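Local coordinates for protein peptidoglycan glycosyltransferase (Atopobium parvulum, PDB 4OVD) that is a multidomain penicillin-binding protein that combines a dimerisation domain with a transpeptidase domain, at residues Ser249-Asn254 with Gln420-Tyr425; Ala424-Ala429 with Asp524-Val529; Gly516-Ser521 with Val544-Phe549. All coordinates share one frame; numbering follows the deposited sequence.

All three contacts pack helices against the five-stranded antiparallel sheet of the transpeptidase domain. Contacts 1 and 2 lie on one face, where helix 418-429 meets strands 248-253 and 525-532; their centres are 6 Å apart, and Ile422 CG2 touches Met526 CE at 3.5 Å. Contact 3 lies on the other face, between strand 510-518 and helix 542-556, its centre 12 Å from contact 1 and 10 Å from contact 2. Backbone pairing ties the strands: Met253 N is 2.9 Å from Met526 O, and Gly516 N is 2.8 Å from Val527 O. Phe549 also packs on Ala252 from that other face. A bound calcium ion lies about 10 Å from the side chain of Tyr425.

Contact 1: Ser249-Asn254 with Gln420-Tyr425; sequences SIMAMN and QVIRAY
Ile422 meets two selenomethionines of the strand with its two separate branches. Its CG2 methyl lies 3.6 Å from Met253 SE, while CD1, at the end of the longer branch, approaches Met251 SE at 4.1 Å. The isoleucine torsions account for this fork: CG2 stands anti to the backbone N, and CG1 lies beside that nitrogen (chi1 -67°) with an extended chi2 that carries CD1 outward. Met251 reaches the helix on a nearly extended arm, CG anti to its own N (chi1 160°), and bends only at chi3, so that SE touches while CE turns off to the side. Met253 also bends at chi3, and its SE is the atom that touches the CG2 branch. Two residues apart, both selenomethionines project from the same face of strand 248-253, in the central sheet of the penicillin-binding protein transpeptidase fold; helix 418-429 lies over that face, and Ile250 points from the other. Both pairings are purely apolar and all three residues are buried. Leu286 also packs on Met251, and Pro437 on Met253, while Ile422 also touches Met526 and Tyr528 on the adjacent strand 525-532.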
loop_
_atom_site.group_PDB
_atom_site.type_symbol
_atom_site.label_atom_id
_atom_site.label_comp_id
_atom_site.label_asym_id
_atom_site.label_seq_id
_atom_site.Cartn_x
_atom_site.Cartn_y
_atom_site.Cartn_z
ATOM N N SER A 249 -6.132 6.781 -1.985
ATOM C CA SER A 249 -5.130 6.587 -0.953
ATOM C C SER A 249 -3.791 6.979 -1.460
ATOM O O SER A 249 -3.569 6.951 -2.665
ATOM C CB SER A 249 -4.986 5.106 -0.611
ATOM O OG SER A 249 -6.194 4.638 0.006
ATOM N N ILE A 250 -2.882 7.228 -0.533
ATOM C CA ILE A 250 -1.528 7.566 -0.900
ATOM C C ILE A 250 -0.592 7.108 0.201
ATOM O O ILE A 250 -0.937 7.170 1.365
ATOM C CB ILE A 250 -1.466 9.096 -1.228
ATOM C CG1 ILE A 250 -0.098 9.500 -1.718
ATOM C CG2 ILE A 250 -1.722 9.875 0.022
ATOM C CD1 ILE A 250 -0.112 10.894 -2.313
HETATM N N MSE A 251 0.593 6.642 -0.130
HETATM C CA MSE A 251 1.538 6.194 0.893
HETATM C C MSE A 251 2.957 6.335 0.413
HETATM O O MSE A 251 3.229 6.127 -0.769
HETATM C CB MSE A 251 1.279 4.703 1.235
HETATM C CG MSE A 251 2.510 4.048 1.915
HETATM SE SE MSE A 251 2.177 2.292 2.780
HETATM C CE MSE A 251 0.626 2.604 3.935
ATOM N N ALA A 252 3.862 6.724 1.296
ATOM C CA ALA A 252 5.264 6.803 0.963
ATOM C C ALA A 252 5.916 5.933 2.031
ATOM O O ALA A 252 5.619 6.133 3.186
ATOM C CB ALA A 252 5.760 8.212 1.058
HETATM N N MSE A 253 6.839 5.054 1.649
HETATM C CA MSE A 253 7.443 4.116 2.558
HETATM C C MSE A 253 8.838 3.820 2.146
HETATM O O MSE A 253 9.233 4.096 1.060
HETATM C CB MSE A 253 6.650 2.777 2.561
HETATM C CG MSE A 253 7.038 1.586 1.588
HETATM SE SE MSE A 253 5.876 0.132 2.233
HETATM C CE MSE A 253 7.151 -0.630 3.487
ATOM N N ASN A 254 9.592 3.262 3.072
ATOM C CA ASN A 254 10.930 2.876 2.852
ATOM C C ASN A 254 10.820 1.386 2.533
ATOM O O ASN A 254 10.398 0.595 3.379
ATOM C CB ASN A 254 11.738 3.124 4.124
ATOM C CG ASN A 254 13.167 2.765 3.971
ATOM O OD1 ASN A 254 13.493 1.727 3.475
ATOM N ND2 ASN A 254 14.027 3.633 4.389
ATOM N N GLN A 420 -1.232 -5.045 0.433
ATOM C CA GLN A 420 -0.628 -6.310 0.064
ATOM C C GLN A 420 0.208 -6.168 -1.208
ATOM O O GLN A 420 1.264 -6.807 -1.379
ATOM C CB GLN A 420 -1.710 -7.361 -0.157
ATOM C CG GLN A 420 -2.256 -7.915 1.144
ATOM C CD GLN A 420 -3.217 -9.052 0.943
ATOM O OE1 GLN A 420 -3.247 -9.726 -0.136
ATOM N NE2 GLN A 420 -3.997 -9.322 1.983
ATOM N N VAL A 421 -0.261 -5.311 -2.099
ATOM C CA VAL A 421 0.451 -5.060 -3.341
ATOM C C VAL A 421 1.711 -4.313 -3.014
ATOM O O VAL A 421 2.795 -4.642 -3.518
ATOM C CB VAL A 421 -0.387 -4.261 -4.336
ATOM C CG1 VAL A 421 0.419 -3.988 -5.585
ATOM C CG2 VAL A 421 -1.668 -5.040 -4.669
ATOM N N ILE A 422 1.575 -3.293 -2.178
ATOM C CA ILE A 422 2.699 -2.503 -1.765
ATOM C C ILE A 422 3.727 -3.400 -1.131
ATOM O O ILE A 422 4.901 -3.354 -1.465
ATOM C CB ILE A 422 2.223 -1.410 -0.790
ATOM C CG1 ILE A 422 1.315 -0.398 -1.530
ATOM C CG2 ILE A 422 3.385 -0.723 -0.158
ATOM C CD1 ILE A 422 0.690 0.609 -0.633
ATOM N N ARG A 423 3.282 -4.272 -0.257
ATOM C CA ARG A 423 4.202 -5.141 0.423
ATOM C C ARG A 423 4.928 -6.027 -0.601
ATOM O O ARG A 423 6.136 -6.244 -0.518
ATOM C CB ARG A 423 3.495 -5.968 1.470
ATOM C CG ARG A 423 4.442 -6.863 2.221
ATOM C CD ARG A 423 3.743 -7.793 3.180
ATOM N NE ARG A 423 4.766 -8.582 3.875
ATOM C CZ ARG A 423 4.577 -9.803 4.352
ATOM N NH1 ARG A 423 3.422 -10.451 4.162
ATOM N NH2 ARG A 423 5.573 -10.411 4.971
ATOM N N ALA A 424 4.207 -6.561 -1.563
ATOM C CA ALA A 424 4.849 -7.391 -2.571
ATOM C C ALA A 424 5.915 -6.618 -3.331
ATOM O O ALA A 424 7.024 -7.146 -3.513
ATOM C CB ALA A 424 3.818 -7.937 -3.541
ATOM N N TYR A 425 5.619 -5.353 -3.715
ATOM C CA TYR A 425 6.585 -4.553 -4.446
ATOM C C TYR A 425 7.878 -4.354 -3.658
ATOM O O TYR A 425 8.964 -4.243 -4.262
ATOM C CB TYR A 425 5.973 -3.205 -4.815
ATOM C CG TYR A 425 5.158 -3.225 -6.097
ATOM C CD1 TYR A 425 4.176 -4.136 -6.328
ATOM C CD2 TYR A 425 5.408 -2.298 -7.079
ATOM C CE1 TYR A 425 3.376 -4.095 -7.513
ATOM C CE2 TYR A 425 4.690 -2.263 -8.257
ATOM C CZ TYR A 425 3.665 -3.146 -8.482
ATOM O OH TYR A 425 3.020 -3.093 -9.712
#

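Contact 2: Ala424-Ala429 with Asp524-Val529; sequences AYTAVA and DLMVYV
Met526 stands up from its strand and ends against one side of the helix, touching Tyr425, Thr426 and Ala429. The closest approach is between Met526 SE and Tyr425 CB, 3.6 Å, with Tyr425 C also near SE at 4.0 Å; the selenium therefore rests on the root of the tyrosine and the adjoining helix backbone, and the aromatic ring leads away from it. Ala429, one helical turn later, brings its CB to 4.5 Å from the same selenium. The selenomethionine arm is extended through its first two torsions, with CG anti to the backbone N (chi1 -165°), and bends at chi3 (72°), which takes CE to a different neighbour: Thr426 CG2, 4.0 Å away. These two side chains cross at about a right angle, methyl against methyl. Thr426 is divided between two environments, since its OG1 is hydrogen-bonded to Arg423 O and Val435 N while CG2 serves the apolar side. Tyr425 divides similarly: CB meets the strand, and the distant OH is hydrogen-bonded to Val296 O.

The short segment axes pass 10.3 Å apart at 149°, so helix 424-429 runs roughly antiparallel to strand 525-529 above the sheet of the transpeptidase domain. Strand 525-532 is flanked by strands 248-253 and 510-518, and Ile517 of strand 510-518 touches both Met526 and Ala429. Helices 298-307 and 458-474 also pack on Val428 and Tyr425.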
loop_
_atom_site.group_PDB
_atom_site.type_symbol
_atom_site.label_atom_id
_atom_site.label_comp_id
_atom_site.label_asym_id
_atom_site.label_seq_id
_atom_site.Cartn_x
_atom_site.Cartn_y
_atom_site.Cartn_z
ATOM N N ALA A 424 4.207 -6.561 -1.563
ATOM C CA ALA A 424 4.849 -7.391 -2.571
ATOM C C ALA A 424 5.915 -6.618 -3.331
ATOM O O ALA A 424 7.024 -7.146 -3.513
ATOM C CB ALA A 424 3.818 -7.937 -3.541
ATOM N N TYR A 425 5.619 -5.353 -3.715
ATOM C CA TYR A 425 6.585 -4.553 -4.446
ATOM C C TYR A 425 7.878 -4.354 -3.658
ATOM O O TYR A 425 8.964 -4.243 -4.262
ATOM C CB TYR A 425 5.973 -3.205 -4.815
ATOM C CG TYR A 425 5.158 -3.225 -6.097
ATOM C CD1 TYR A 425 4.176 -4.136 -6.328
ATOM C CD2 TYR A 425 5.408 -2.298 -7.079
ATOM C CE1 TYR A 425 3.376 -4.095 -7.513
ATOM C CE2 TYR A 425 4.690 -2.263 -8.257
ATOM C CZ TYR A 425 3.665 -3.146 -8.482
ATOM O OH TYR A 425 3.020 -3.093 -9.712
ATOM N N THR A 426 7.791 -4.344 -2.323
ATOM C CA THR A 426 9.002 -4.175 -1.548
ATOM C C THR A 426 10.032 -5.254 -1.914
ATOM O O THR A 426 11.177 -4.922 -1.950
ATOM C CB THR A 426 8.849 -4.055 -0.012
ATOM O OG1 THR A 426 8.384 -5.290 0.573
ATOM C CG2 THR A 426 7.947 -2.924 0.330
ATOM N N ALA A 427 9.632 -6.494 -2.184
ATOM C CA ALA A 427 10.564 -7.520 -2.562
ATOM C C ALA A 427 11.334 -7.144 -3.822
ATOM O O ALA A 427 12.547 -7.369 -3.915
ATOM C CB ALA A 427 9.875 -8.863 -2.736
ATOM N N VAL A 428 10.653 -6.529 -4.779
ATOM C CA VAL A 428 11.351 -6.111 -5.998
ATOM C C VAL A 428 12.295 -4.961 -5.678
ATOM O O VAL A 428 13.422 -4.842 -6.215
ATOM C CB VAL A 428 10.345 -5.742 -7.103
ATOM C CG1 VAL A 428 11.029 -5.079 -8.282
ATOM C CG2 VAL A 428 9.619 -6.977 -7.556
ATOM N N ALA A 429 11.868 -4.094 -4.775
ATOM C CA ALA A 429 12.708 -2.936 -4.442
ATOM C C ALA A 429 13.755 -3.226 -3.375
ATOM O O ALA A 429 14.559 -2.366 -3.099
ATOM C CB ALA A 429 11.842 -1.789 -3.952
ATOM N N ASP A 524 15.459 3.772 -0.514
ATOM C CA ASP A 524 14.901 4.672 0.440
ATOM C C ASP A 524 13.474 5.085 0.190
ATOM O O ASP A 524 12.863 5.581 1.121
ATOM C CB ASP A 524 15.782 5.937 0.504
ATOM C CG ASP A 524 17.165 5.685 1.160
ATOM O OD1 ASP A 524 17.197 5.051 2.226
ATOM O OD2 ASP A 524 18.189 6.171 0.635
ATOM N N LEU A 525 12.923 4.890 -1.007
ATOM C CA LEU A 525 11.553 5.398 -1.239
ATOM C C LEU A 525 10.666 4.743 -2.300
ATOM O O LEU A 525 11.045 4.627 -3.482
ATOM C CB LEU A 525 11.670 6.886 -1.601
ATOM C CG LEU A 525 10.360 7.627 -1.897
ATOM C CD1 LEU A 525 9.480 7.787 -0.662
ATOM C CD2 LEU A 525 10.712 9.009 -2.381
HETATM N N MSE A 526 9.438 4.410 -1.902
HETATM C CA MSE A 526 8.476 3.888 -2.807
HETATM C C MSE A 526 7.187 4.585 -2.418
HETATM O O MSE A 526 6.895 4.803 -1.237
HETATM C CB MSE A 526 8.400 2.376 -2.598
HETATM C CG MSE A 526 7.693 1.624 -3.697
HETATM SE SE MSE A 526 7.635 -0.349 -3.312
HETATM C CE MSE A 526 6.350 -0.064 -1.918
ATOM N N VAL A 527 6.396 4.929 -3.409
ATOM C CA VAL A 527 5.155 5.614 -3.194
ATOM C C VAL A 527 4.057 4.955 -4.005
ATOM O O VAL A 527 4.308 4.480 -5.169
ATOM C CB VAL A 527 5.274 7.034 -3.685
ATOM C CG1 VAL A 527 3.924 7.660 -3.833
ATOM C CG2 VAL A 527 6.224 7.837 -2.818
ATOM N N TYR A 528 2.872 4.930 -3.388
ATOM C CA TYR A 528 1.659 4.404 -3.989
ATOM C C TYR A 528 0.589 5.456 -4.015
ATOM O O TYR A 528 0.376 6.143 -3.041
ATOM C CB TYR A 528 1.065 3.181 -3.189
ATOM C CG TYR A 528 -0.310 2.808 -3.722
ATOM C CD1 TYR A 528 -1.448 3.364 -3.208
ATOM C CD2 TYR A 528 -0.455 1.890 -4.731
ATOM C CE1 TYR A 528 -2.708 3.002 -3.691
ATOM C CE2 TYR A 528 -1.669 1.563 -5.235
ATOM C CZ TYR A 528 -2.800 2.113 -4.695
ATOM O OH TYR A 528 -4.030 1.768 -5.252
ATOM N N VAL A 529 -0.100 5.569 -5.134
ATOM C CA VAL A 529 -1.184 6.486 -5.334
ATOM C C VAL A 529 -2.313 5.729 -5.991
ATOM O O VAL A 529 -2.129 5.033 -7.004
ATOM C CB VAL A 529 -0.868 7.635 -6.296
ATOM C CG1 VAL A 529 -2.114 8.502 -6.441
ATOM C CG2 VAL A 529 0.340 8.464 -5.820
#

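Contact 3: Gly516-Ser521 with Val544-Phe549; sequences GIVNPS and VVFSQF
Phe546 packs against Gly516 and Val518 in a buried helix-on-sheet contact, in which helix 542-556 lies along the end of strand 510-518. The short segment axes support this description: they run 23° from parallel and approach to 10.6 Å. With CG anti to the backbone N (chi1 168°), the phenylalanine projects straight at the strand and brings its ring onto the bare backbone of the glycine. Phe546 CE2 lies 3.4 Å from Gly516 CA, a close fit possible because the glycine carries no side chain there. Gly516 O sits in the ring plane at its edge, 3.6 Å from CE2. Two residues along, Val518 CG2 meets Phe546 CZ at 4.0 Å, the two side chains passing alongside in opposite senses. Within the helix, Ser547 OG turns back and donates to Val544 O at 2.7 Å, leaving the carbonyl plane by 23°. Ile517 points the other way, and its side chain touches Met526 of strand 525-532. Around the ring, Phe514 of the same strand adds an edge-to-face partner and Val527 of strand 525-532 packs alongside, while helix 225-242 takes up Val545 and Phe549 on the neighbouring side of helix 542-556.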
loop_
_atom_site.group_PDB
_atom_site.type_symbol
_atom_site.label_atom_id
_atom_site.label_comp_id
_atom_site.label_asym_id
_atom_site.label_seq_id
_atom_site.Cartn_x
_atom_site.Cartn_y
_atom_site.Cartn_z
ATOM N N GLY A 516 5.389 3.262 -7.503
ATOM C CA GLY A 516 6.757 3.514 -8.009
ATOM C C GLY A 516 7.833 3.565 -6.950
ATOM O O GLY A 516 7.570 3.859 -5.807
ATOM N N ILE A 517 9.053 3.270 -7.362
ATOM C CA ILE A 517 10.202 3.193 -6.502
ATOM C C ILE A 517 11.138 4.258 -7.037
ATOM O O ILE A 517 11.425 4.283 -8.233
ATOM C CB ILE A 517 10.847 1.796 -6.661
ATOM C CG1 ILE A 517 9.840 0.701 -6.307
ATOM C CG2 ILE A 517 12.078 1.674 -5.784
ATOM C CD1 ILE A 517 10.102 -0.707 -6.850
ATOM N N VAL A 518 11.584 5.156 -6.175
ATOM C CA VAL A 518 12.467 6.240 -6.581
ATOM C C VAL A 518 13.914 5.806 -6.257
ATOM O O VAL A 518 14.146 5.276 -5.184
ATOM C CB VAL A 518 12.116 7.549 -5.837
ATOM C CG1 VAL A 518 12.924 8.703 -6.384
ATOM C CG2 VAL A 518 10.642 7.879 -5.968
ATOM N N ASN A 519 14.850 6.004 -7.203
ATOM C CA ASN A 519 16.258 5.643 -7.072
ATOM C C ASN A 519 16.343 4.343 -6.357
ATOM O O ASN A 519 16.762 4.272 -5.172
ATOM C CB ASN A 519 17.026 6.730 -6.345
ATOM C CG ASN A 519 17.098 8.009 -7.158
ATOM O OD1 ASN A 519 16.665 8.047 -8.300
ATOM N ND2 ASN A 519 17.664 9.067 -6.575
ATOM N N PRO A 520 15.885 3.293 -7.050
ATOM C CA PRO A 520 15.811 1.945 -6.534
ATOM C C PRO A 520 17.135 1.416 -5.964
ATOM O O PRO A 520 17.100 0.619 -5.032
ATOM C CB PRO A 520 15.377 1.148 -7.750
ATOM C CG PRO A 520 14.692 2.157 -8.617
ATOM C CD PRO A 520 15.563 3.325 -8.491
ATOM N N SER A 521 18.270 1.890 -6.495
ATOM C CA SER A 521 19.571 1.503 -5.990
ATOM C C SER A 521 19.856 2.131 -4.616
ATOM O O SER A 521 20.789 1.730 -3.968
ATOM C CB SER A 521 20.672 1.878 -7.008
ATOM O OG SER A 521 20.709 3.290 -7.303
ATOM N N VAL A 544 0.520 10.930 -12.524
ATOM C CA VAL A 544 0.788 12.385 -12.426
ATOM C C VAL A 544 0.908 12.819 -10.975
ATOM O O VAL A 544 1.829 13.564 -10.599
ATOM C CB VAL A 544 -0.298 13.205 -13.142
ATOM C CG1 VAL A 544 -0.141 14.698 -12.886
ATOM C CG2 VAL A 544 -0.269 12.947 -14.629
ATOM N N VAL A 545 0.010 12.302 -10.131
ATOM C CA VAL A 545 0.047 12.599 -8.728
ATOM C C VAL A 545 1.341 12.063 -8.137
ATOM O O VAL A 545 1.983 12.730 -7.342
ATOM C CB VAL A 545 -1.169 11.966 -7.992
ATOM C CG1 VAL A 545 -1.057 12.163 -6.502
ATOM C CG2 VAL A 545 -2.478 12.532 -8.515
ATOM N N PHE A 546 1.738 10.873 -8.518
ATOM C CA PHE A 546 2.999 10.302 -8.003
ATOM C C PHE A 546 4.210 11.202 -8.296
ATOM O O PHE A 546 5.081 11.402 -7.418
ATOM C CB PHE A 546 3.249 8.921 -8.615
ATOM C CG PHE A 546 4.648 8.368 -8.368
ATOM C CD1 PHE A 546 5.723 8.843 -9.083
ATOM C CD2 PHE A 546 4.867 7.325 -7.456
ATOM C CE1 PHE A 546 6.992 8.329 -8.885
ATOM C CE2 PHE A 546 6.131 6.784 -7.269
ATOM C CZ PHE A 546 7.199 7.275 -7.992
ATOM N N SER A 547 4.312 11.701 -9.526
ATOM C CA SER A 547 5.471 12.516 -9.881
ATOM C C SER A 547 5.649 13.691 -8.950
ATOM O O SER A 547 6.762 13.966 -8.551
ATOM C CB SER A 547 5.502 13.001 -11.356
ATOM O OG SER A 547 4.336 13.718 -11.712
ATOM N N GLN A 548 4.559 14.366 -8.610
ATOM C CA GLN A 548 4.605 15.493 -7.699
ATOM C C GLN A 548 4.799 15.068 -6.236
ATOM O O GLN A 548 5.662 15.591 -5.533
ATOM C CB GLN A 548 3.354 16.363 -7.851
ATOM C CG GLN A 548 3.240 17.486 -6.804
ATOM C CD GLN A 548 4.403 18.511 -6.743
ATOM O OE1 GLN A 548 4.464 19.332 -5.803
ATOM N NE2 GLN A 548 5.295 18.492 -7.726
ATOM N N PHE A 549 4.064 14.070 -5.760
ATOM C CA PHE A 549 4.239 13.723 -4.404
ATOM C C PHE A 549 5.575 12.977 -4.106
ATOM O O PHE A 549 6.234 13.187 -3.078
ATOM C CB PHE A 549 3.027 12.933 -3.897
ATOM C CG PHE A 549 3.188 12.495 -2.512
ATOM C CD1 PHE A 549 3.042 13.393 -1.479
ATOM C CD2 PHE A 549 3.497 11.176 -2.223
ATOM C CE1 PHE A 549 3.226 13.005 -0.170
ATOM C CE2 PHE A 549 3.700 10.782 -0.931
ATOM C CZ PHE A 549 3.552 11.695 0.104
#